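Local coordinates for uncharacterized protein YPL067C (Saccharomyces cerevisiae, PDB 5KCI) that is of unknown function but belongs to the DUF3605 family and has been named in connection with a histidine triad and amyloid toxicity, at residues 132-137 and 149-154; 141-146 and 169-174. All blocks are in the same frame, centred on the assembly; numbering follows the deposited sequence.

Contact 1: residues 132-137 and 149-154; sequences AFLQAQ and VAWFVN. With SO4 (sulfate ion), chain D.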
ATOM      1  N   ALA A 132      11.284  -7.751   1.823  1.00 27.49           N
ATOM      2  CA  ALA A 132      11.268  -8.961   2.636  1.00 30.62           C
ATOM      3  C   ALA A 132       9.891  -9.210   3.224  1.00 23.49           C
ATOM      4  O   ALA A 132       9.414 -10.366   3.268  1.00 26.15           O
ATOM      5  CB  ALA A 132      12.305  -8.853   3.747  1.00 28.93           C
ATOM      6  N   PHE A 133       9.228  -8.143   3.652  1.00 24.18           N
ATOM      7  CA  PHE A 133       7.904  -8.265   4.238  1.00 22.77           C
ATOM      8  C   PHE A 133       6.928  -8.847   3.235  1.00 22.25           C
ATOM      9  O   PHE A 133       6.192  -9.790   3.546  1.00 27.64           O
ATOM     10  CB  PHE A 133       7.392  -6.913   4.698  1.00 22.55           C
ATOM     11  CG  PHE A 133       6.012  -6.957   5.289  1.00 31.23           C
ATOM     12  CD1 PHE A 133       5.740  -7.726   6.405  1.00 35.96           C
ATOM     13  CD2 PHE A 133       4.978  -6.229   4.716  1.00 28.02           C
ATOM     14  CE1 PHE A 133       4.449  -7.760   6.958  1.00 29.40           C
ATOM     15  CE2 PHE A 133       3.708  -6.242   5.265  1.00 28.41           C
ATOM     16  CZ  PHE A 133       3.447  -7.002   6.398  1.00 29.17           C
ATOM     17  N   LEU A 134       6.863  -8.247   2.040  1.00 22.15           N
ATOM     18  CA  LEU A 134       5.921  -8.767   1.045  1.00 20.65           C
ATOM     19  C   LEU A 134       6.318 -10.164   0.575  1.00 26.98           C
ATOM     20  O   LEU A 134       5.450 -11.013   0.353  1.00 26.04           O
ATOM     21  CB  LEU A 134       5.823  -7.803  -0.124  1.00 21.44           C
ATOM     22  CG  LEU A 134       5.316  -6.412   0.228  1.00 27.61           C
ATOM     23  CD1 LEU A 134       5.408  -5.530  -0.973  1.00 31.90           C
ATOM     24  CD2 LEU A 134       3.862  -6.492   0.757  1.00 30.61           C
ATOM     25  N   GLN A 135       7.617 -10.430   0.409  1.00 28.60           N
ATOM     26  CA  GLN A 135       8.069 -11.747  -0.058  1.00 32.62           C
ATOM     27  C   GLN A 135       7.703 -12.859   0.906  1.00 35.42           C
ATOM     28  O   GLN A 135       7.565 -14.023   0.500  1.00 35.28           O
ATOM     29  CB  GLN A 135       9.590 -11.767  -0.259  1.00 32.87           C
ATOM     30  CG  GLN A 135      10.039 -11.384  -1.638  1.00 52.22           C
ATOM     31  CD  GLN A 135       9.649 -12.424  -2.679  1.00 50.67           C
ATOM     32  OE1 GLN A 135       9.474 -13.610  -2.372  1.00 54.13           O
ATOM     33  NE2 GLN A 135       9.503 -11.982  -3.905  1.00 52.78           N
ATOM     34  N   ALA A 136       7.564 -12.539   2.183  1.00 24.57           N
ATOM     35  CA  ALA A 136       7.335 -13.555   3.198  1.00 31.36           C
ATOM     36  C   ALA A 136       5.866 -13.964   3.317  1.00 33.38           C
ATOM     37  O   ALA A 136       5.550 -14.803   4.163  1.00 42.39           O
ATOM     38  CB  ALA A 136       7.843 -13.039   4.564  1.00 30.97           C
ATOM     39  N   GLN A 137       4.963 -13.405   2.491  1.00 24.34           N
ATOM     40  CA  GLN A 137       3.530 -13.542   2.699  1.00 22.93           C
ATOM     41  C   GLN A 137       2.992 -14.790   1.994  1.00 27.92           C
ATOM     42  O   GLN A 137       2.915 -14.781   0.753  1.00 27.98           O
ATOM     43  CB  GLN A 137       2.798 -12.316   2.189  1.00 26.94           C
ATOM     44  CG  GLN A 137       3.197 -11.056   2.948  1.00 23.93           C
ATOM     45  CD  GLN A 137       2.931 -11.158   4.419  1.00 28.51           C
ATOM     46  OE1 GLN A 137       1.951 -11.760   4.847  1.00 27.18           O
ATOM     47  NE2 GLN A 137       3.812 -10.542   5.227  1.00 28.98           N
ATOM     48  N   VAL A 149       3.380  -8.889  -7.999  1.00 22.31           N
ATOM     49  CA  VAL A 149       3.282  -7.996  -6.858  1.00 21.35           C
ATOM     50  C   VAL A 149       4.213  -6.821  -7.117  1.00 20.71           C
ATOM     51  O   VAL A 149       5.389  -7.022  -7.446  1.00 26.41           O
ATOM     52  CB  VAL A 149       3.688  -8.689  -5.548  1.00 22.44           C
ATOM     53  CG1 VAL A 149       3.491  -7.716  -4.349  1.00 26.53           C
ATOM     54  CG2 VAL A 149       2.896  -9.959  -5.334  1.00 23.03           C
ATOM     55  N   ALA A 150       3.709  -5.603  -6.927  1.00 22.33           N
ATOM     56  CA  ALA A 150       4.565  -4.428  -7.013  1.00 25.64           C
ATOM     57  C   ALA A 150       4.168  -3.464  -5.915  1.00 24.84           C
ATOM     58  O   ALA A 150       3.076  -3.549  -5.359  1.00 23.51           O
ATOM     59  CB  ALA A 150       4.445  -3.723  -8.375  1.00 29.45           C
ATOM     60  N   TRP A 151       5.048  -2.508  -5.635  1.00 24.20           N
ATOM     61  CA  TRP A 151       4.714  -1.547  -4.599  1.00 24.33           C
ATOM     62  C   TRP A 151       5.467  -0.253  -4.854  1.00 22.37           C
ATOM     63  O   TRP A 151       6.507  -0.236  -5.519  1.00 25.34           O
ATOM     64  CB  TRP A 151       5.026  -2.081  -3.187  1.00 27.15           C
ATOM     65  CG  TRP A 151       6.478  -2.277  -2.881  1.00 22.93           C
ATOM     66  CD1 TRP A 151       7.223  -3.410  -3.092  1.00 26.00           C
ATOM     67  CD2 TRP A 151       7.377  -1.317  -2.276  1.00 20.59           C
ATOM     68  NE1 TRP A 151       8.519  -3.209  -2.672  1.00 27.75           N
ATOM     69  CE2 TRP A 151       8.637  -1.940  -2.167  1.00 29.95           C
ATOM     70  CE3 TRP A 151       7.230  -0.004  -1.836  1.00 28.03           C
ATOM     71  CZ2 TRP A 151       9.763  -1.291  -1.619  1.00 31.16           C
ATOM     72  CZ3 TRP A 151       8.362   0.651  -1.287  1.00 34.05           C
ATOM     73  CH2 TRP A 151       9.599  -0.001  -1.189  1.00 33.29           C
ATOM     74  N   PHE A 152       4.894   0.837  -4.334  1.00 22.73           N
ATOM     75  CA  PHE A 152       5.565   2.121  -4.382  1.00 22.25           C
ATOM     76  C   PHE A 152       5.069   2.975  -3.237  1.00 24.20           C
ATOM     77  O   PHE A 152       3.977   2.783  -2.706  1.00 27.15           O
ATOM     78  CB  PHE A 152       5.330   2.879  -5.686  1.00 21.39           C
ATOM     79  CG  PHE A 152       3.877   3.147  -5.985  1.00 26.90           C
ATOM     80  CD1 PHE A 152       3.065   2.175  -6.585  1.00 27.07           C
ATOM     81  CD2 PHE A 152       3.327   4.383  -5.722  1.00 27.87           C
ATOM     82  CE1 PHE A 152       1.746   2.442  -6.850  1.00 23.05           C
ATOM     83  CE2 PHE A 152       1.999   4.656  -5.985  1.00 29.32           C
ATOM     84  CZ  PHE A 152       1.203   3.700  -6.558  1.00 30.05           C
ATOM     85  N   VAL A 153       5.889   3.963  -2.901  1.00 25.38           N
ATOM     86  CA  VAL A 153       5.531   4.949  -1.905  1.00 22.07           C
ATOM     87  C   VAL A 153       5.567   6.307  -2.590  1.00 22.55           C
ATOM     88  O   VAL A 153       6.601   6.696  -3.143  1.00 28.17           O
ATOM     89  CB  VAL A 153       6.502   4.921  -0.712  1.00 25.27           C
ATOM     90  CG1 VAL A 153       6.204   6.064   0.211  1.00 30.97           C
ATOM     91  CG2 VAL A 153       6.364   3.581   0.015  1.00 25.10           C
ATOM     92  N   ASN A 154       4.456   7.022  -2.543  1.00 22.58           N
ATOM     93  CA  ASN A 154       4.388   8.326  -3.175  1.00 26.46           C
ATOM     94  C   ASN A 154       5.334   9.309  -2.495  1.00 28.59           C
ATOM     95  O   ASN A 154       5.494   9.311  -1.269  1.00 29.57           O
ATOM     96  CB  ASN A 154       2.974   8.869  -3.134  1.00 27.86           C
ATOM     97  CG  ASN A 154       2.136   8.408  -4.323  1.00 27.83           C
ATOM     98  OD1 ASN A 154       2.675   8.048  -5.363  1.00 26.37           O
ATOM     99  ND2 ASN A 154       0.839   8.494  -4.189  1.00 31.94           N
TER
HETATM  100  S   SO4 D 203      -1.024   8.962  -1.145  1.00 42.29           S
HETATM  101  O1  SO4 D 203      -1.198   9.646   0.158  1.00 43.09           O
HETATM  102  O2  SO4 D 203       0.128   8.080  -1.191  1.00 39.52           O
HETATM  103  O3  SO4 D 203      -2.223   8.146  -1.434  1.00 51.00           O
HETATM  104  O4  SO4 D 203      -0.878   9.962  -2.196  1.00 48.63           O
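Leu134 meets Trp151 and Val149 through one methyl, CD1, and this apolar touch is the whole direct contact between segments 132-137 and 149-154. Leu134 CD1 lies 3.5 Å from Trp151 CD1, meeting the indole obliquely on its pyrrole side. Val149 is a looser neighbour, its CG1 4.5 Å from Leu134 CD1. At Trp151, chi1 of 67° sets CG between the backbone N and the carbonyl carbon, turning the pyrrole side to helix 120-135, where NE1 is hydrogen-bonded to Asn131, a further, polar link between the same helix and strand.

No hydrogen bond crosses between the segments; Gln137 NE2 instead donates to Phe133 O at 3.0 Å, with an N-H...O angle of 156°, and stands over the rim of one face of the Phe133 ring. Gln137 OE1 takes Glu196 N, so both ends of the buried amide are satisfied.

At the far end of the strand segment, Asn154 ND2 grips a sulfate by two oxygens, O4 at 3.0 Å and O2 at 3.1 Å, and also bonds Tyr96. The sulfate is also bonded by Ser160 N, His166 NE2 and His168 NE2. A leucine here would probably leave O4 and O2 without this amide donor and take away a partner of Tyr96.

With only 109 Å² buried, the direct contact is a small van der Waals one made by Leu134 CD1, and its polar neighbours bond elsewhere than across it; the sulfate, probably from the crystallisation liquor, marks a site of backbone and side-chain N-H groups and imidazoles, consistent with anion binding.

Contact 2: residues 141-146 and 169-174; sequences RPLLSS and VLLFFP
Leu143 reaches from helix 141-146 to the end of strand 165-172, and its side chain carries the contact. Its CB points at the strand; the nearest CA atoms, Leu143 CA and Phe172 CA, are 7.2 Å apart. From there CG lies anti to the carbonyl carbon, chi1 -62°, placing the fork over Phe173. CD1 settles between two side chains, 3.7 Å from Phe173 CZ and 4.0 Å from Leu171 CB. CD2 comes to 3.2 Å from Phe172 O, a close carbon-to-oxygen approach, while also lying 4.0 Å above one face of the Phe173 ring, towards its rim. The leucine and the phenylalanine cross at about a right angle.

Beyond the tip, Phe173 and Leu171 also touch helix 180-193, and Tyr178 meets the Phe173 ring edge-to-face. On the helix, Ser146 N and OG reach Pro142 O from opposite faces of its plane, and OG is shared with Arg177. A short helix laid by one leucine against the end of a strand is a helix-on-sheet packing on one face of the antiparallel sheet, shared with helix 180-193, while Phe172 stacks on Trp19 of helix 19-28.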
ATOM      1  N   ARG A 141       1.960 -15.923  -2.369  1.00 28.62           N
ATOM      2  CA  ARG A 141       2.961 -16.820  -2.946  1.00 39.44           C
ATOM      3  C   ARG A 141       2.876 -16.908  -4.470  1.00 25.71           C
ATOM      4  O   ARG A 141       3.872 -16.678  -5.160  1.00 26.84           O
ATOM      5  CB  ARG A 141       2.826 -18.214  -2.324  1.00 77.56           C
ATOM      6  CG  ARG A 141       3.692 -19.300  -2.952  1.00115.99           C
ATOM      7  CD  ARG A 141       3.223 -20.688  -2.533  1.00142.99           C
ATOM      8  NE  ARG A 141       1.793 -20.890  -2.777  1.00159.11           N
ATOM      9  CZ  ARG A 141       1.268 -21.272  -3.939  1.00183.72           C
ATOM     10  NH1 ARG A 141       2.046 -21.505  -4.989  1.00200.05           N
ATOM     11  NH2 ARG A 141      -0.044 -21.421  -4.053  1.00187.08           N
ATOM     12  N   PRO A 142       1.748 -17.306  -5.052  1.00 29.89           N
ATOM     13  CA  PRO A 142       1.773 -17.516  -6.509  1.00 27.99           C
ATOM     14  C   PRO A 142       1.936 -16.216  -7.268  1.00 28.56           C
ATOM     15  O   PRO A 142       2.628 -16.201  -8.292  1.00 28.42           O
ATOM     16  CB  PRO A 142       0.444 -18.207  -6.790  1.00 30.18           C
ATOM     17  CG  PRO A 142      -0.430 -17.798  -5.761  1.00 31.02           C
ATOM     18  CD  PRO A 142       0.408 -17.549  -4.500  1.00 34.09           C
ATOM     19  N   LEU A 143       1.409 -15.107  -6.728  1.00 32.52           N
ATOM     20  CA  LEU A 143       1.623 -13.791  -7.337  1.00 26.34           C
ATOM     21  C   LEU A 143       3.088 -13.400  -7.315  1.00 23.54           C
ATOM     22  O   LEU A 143       3.635 -12.913  -8.315  1.00 25.05           O
ATOM     23  CB  LEU A 143       0.800 -12.748  -6.608  1.00 23.22           C
ATOM     24  CG  LEU A 143      -0.718 -12.944  -6.659  1.00 37.24           C
ATOM     25  CD1 LEU A 143      -1.423 -11.912  -5.779  1.00 38.50           C
ATOM     26  CD2 LEU A 143      -1.236 -12.861  -8.057  1.00 54.03           C
ATOM     27  N   LEU A 144       3.751 -13.605  -6.182  1.00 25.00           N
ATOM     28  CA  LEU A 144       5.185 -13.319  -6.140  1.00 24.91           C
ATOM     29  C   LEU A 144       5.912 -14.181  -7.156  1.00 30.18           C
ATOM     30  O   LEU A 144       6.795 -13.694  -7.876  1.00 27.94           O
ATOM     31  CB  LEU A 144       5.730 -13.588  -4.748  1.00 29.55           C
ATOM     32  CG  LEU A 144       5.152 -12.663  -3.683  1.00 25.84           C
ATOM     33  CD1 LEU A 144       5.315 -13.270  -2.296  1.00 28.59           C
ATOM     34  CD2 LEU A 144       5.867 -11.299  -3.788  1.00 30.41           C
ATOM     35  N   SER A 145       5.541 -15.468  -7.229  1.00 32.70           N
ATOM     36  CA  SER A 145       6.226 -16.361  -8.154  1.00 33.62           C
ATOM     37  C   SER A 145       6.064 -15.858  -9.576  1.00 35.98           C
ATOM     38  O   SER A 145       6.980 -16.003 -10.392  1.00 40.45           O
ATOM     39  CB  SER A 145       5.691 -17.794  -8.041  1.00 39.88           C
ATOM     40  OG  SER A 145       5.790 -18.289  -6.727  1.00 52.91           O
ATOM     41  N   SER A 146       4.928 -15.215  -9.866  1.00 28.51           N
ATOM     42  CA  SER A 146       4.621 -14.667 -11.187  1.00 32.25           C
ATOM     43  C   SER A 146       5.192 -13.274 -11.472  1.00 39.62           C
ATOM     44  O   SER A 146       5.051 -12.794 -12.601  1.00 38.33           O
ATOM     45  CB  SER A 146       3.102 -14.618 -11.346  1.00 35.39           C
ATOM     46  OG  SER A 146       2.518 -15.912 -11.190  1.00 31.80           O
ATOM     47  N   VAL A 169       0.385  -1.110  -2.651  1.00 23.60           N
ATOM     48  CA  VAL A 169       0.734  -2.495  -2.938  1.00 20.39           C
ATOM     49  C   VAL A 169      -0.231  -2.953  -4.006  1.00 22.18           C
ATOM     50  O   VAL A 169      -1.442  -2.955  -3.771  1.00 22.01           O
ATOM     51  CB  VAL A 169       0.620  -3.397  -1.707  1.00 20.19           C
ATOM     52  CG1 VAL A 169       0.875  -4.832  -2.048  1.00 20.74           C
ATOM     53  CG2 VAL A 169       1.585  -2.957  -0.588  1.00 26.74           C
ATOM     54  N   LEU A 170       0.299  -3.307  -5.165  1.00 22.43           N
ATOM     55  CA  LEU A 170      -0.474  -3.710  -6.326  1.00 22.23           C
ATOM     56  C   LEU A 170      -0.327  -5.203  -6.516  1.00 20.15           C
ATOM     57  O   LEU A 170       0.791  -5.722  -6.494  1.00 23.74           O
ATOM     58  CB  LEU A 170       0.019  -3.001  -7.592  1.00 23.33           C
ATOM     59  CG  LEU A 170       0.118  -1.472  -7.493  1.00 24.18           C
ATOM     60  CD1 LEU A 170       0.493  -0.908  -8.852  1.00 26.08           C
ATOM     61  CD2 LEU A 170      -1.157  -0.845  -7.028  1.00 21.81           C
ATOM     62  N   LEU A 171      -1.465  -5.869  -6.772  1.00 24.30           N
ATOM     63  CA  LEU A 171      -1.495  -7.303  -6.998  1.00 26.12           C
ATOM     64  C   LEU A 171      -2.139  -7.527  -8.348  1.00 28.03           C
ATOM     65  O   LEU A 171      -3.222  -6.993  -8.589  1.00 27.02           O
ATOM     66  CB  LEU A 171      -2.328  -8.022  -5.940  1.00 21.91           C
ATOM     67  CG  LEU A 171      -1.956  -7.794  -4.480  1.00 25.64           C
ATOM     68  CD1 LEU A 171      -2.834  -8.643  -3.595  1.00 29.62           C
ATOM     69  CD2 LEU A 171      -0.492  -8.081  -4.268  1.00 22.93           C
ATOM     70  N   PHE A 172      -1.489  -8.298  -9.225  1.00 24.39           N
ATOM     71  CA  PHE A 172      -2.041  -8.520 -10.559  1.00 23.11           C
ATOM     72  C   PHE A 172      -2.633  -9.924 -10.640  1.00 26.58           C
ATOM     73  O   PHE A 172      -1.922 -10.922 -10.448  1.00 22.94           O
ATOM     74  CB  PHE A 172      -0.982  -8.310 -11.640  1.00 28.03           C
ATOM     75  CG  PHE A 172      -1.522  -8.361 -13.080  1.00 22.38           C
ATOM     76  CD1 PHE A 172      -2.807  -7.933 -13.397  1.00 26.71           C
ATOM     77  CD2 PHE A 172      -0.696  -8.779 -14.113  1.00 35.27           C
ATOM     78  CE1 PHE A 172      -3.263  -7.969 -14.705  1.00 31.96           C
ATOM     79  CE2 PHE A 172      -1.151  -8.795 -15.428  1.00 35.90           C
ATOM     80  CZ  PHE A 172      -2.440  -8.388 -15.710  1.00 30.12           C
ATOM     81  N   PHE A 173      -3.926  -9.981 -10.974  1.00 24.11           N
ATOM     82  CA  PHE A 173      -4.664 -11.217 -11.206  1.00 24.77           C
ATOM     83  C   PHE A 173      -5.088 -11.191 -12.675  1.00 28.23           C
ATOM     84  O   PHE A 173      -6.155 -10.670 -12.997  1.00 30.43           O
ATOM     85  CB  PHE A 173      -5.885 -11.318 -10.293  1.00 29.77           C
ATOM     86  CG  PHE A 173      -5.575 -11.316  -8.821  1.00 25.29           C
ATOM     87  CD1 PHE A 173      -5.527 -10.134  -8.118  1.00 26.67           C
ATOM     88  CD2 PHE A 173      -5.392 -12.487  -8.136  1.00 27.25           C
ATOM     89  CE1 PHE A 173      -5.299 -10.137  -6.779  1.00 22.58           C
ATOM     90  CE2 PHE A 173      -5.160 -12.498  -6.802  1.00 31.01           C
ATOM     91  CZ  PHE A 173      -5.092 -11.299  -6.109  1.00 30.69           C
ATOM     92  N   PRO A 174      -4.279 -11.712 -13.598  1.00 29.42           N
ATOM     93  CA  PRO A 174      -4.667 -11.666 -15.019  1.00 27.14           C
ATOM     94  C   PRO A 174      -6.026 -12.319 -15.265  1.00 27.56           C
ATOM     95  O   PRO A 174      -6.395 -13.296 -14.620  1.00 31.68           O
ATOM     96  CB  PRO A 174      -3.542 -12.430 -15.727  1.00 27.68           C
ATOM     97  CG  PRO A 174      -2.365 -12.362 -14.753  1.00 31.08           C
ATOM     98  CD  PRO A 174      -3.022 -12.435 -13.393  1.00 29.79           C
TER

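In the fold
Contact 2 is the larger (155 against 109 Å²) and also the more buried, three of its four touching residues being buried against one of three; contact 1 ends at a ligand. Both press a helix, through a single leucine, on the same antiparallel sheet: 149-154 lies on its edge strand, 169-174 on the neighbouring inner one, the pair joined where Ala150 O stands 2.8 Å from Leu170 N. Along the chain their segments alternate, and the helices are consecutive. Leu144 CD2 packs on Val149 CG2 at 3.6 Å, while Leu144 CD1 lies by Leu134 O. Anion chemistry is confined to contact 1's loop end; contact 2 is apolar side-chain packing, apart from one methyl close to a backbone carbonyl.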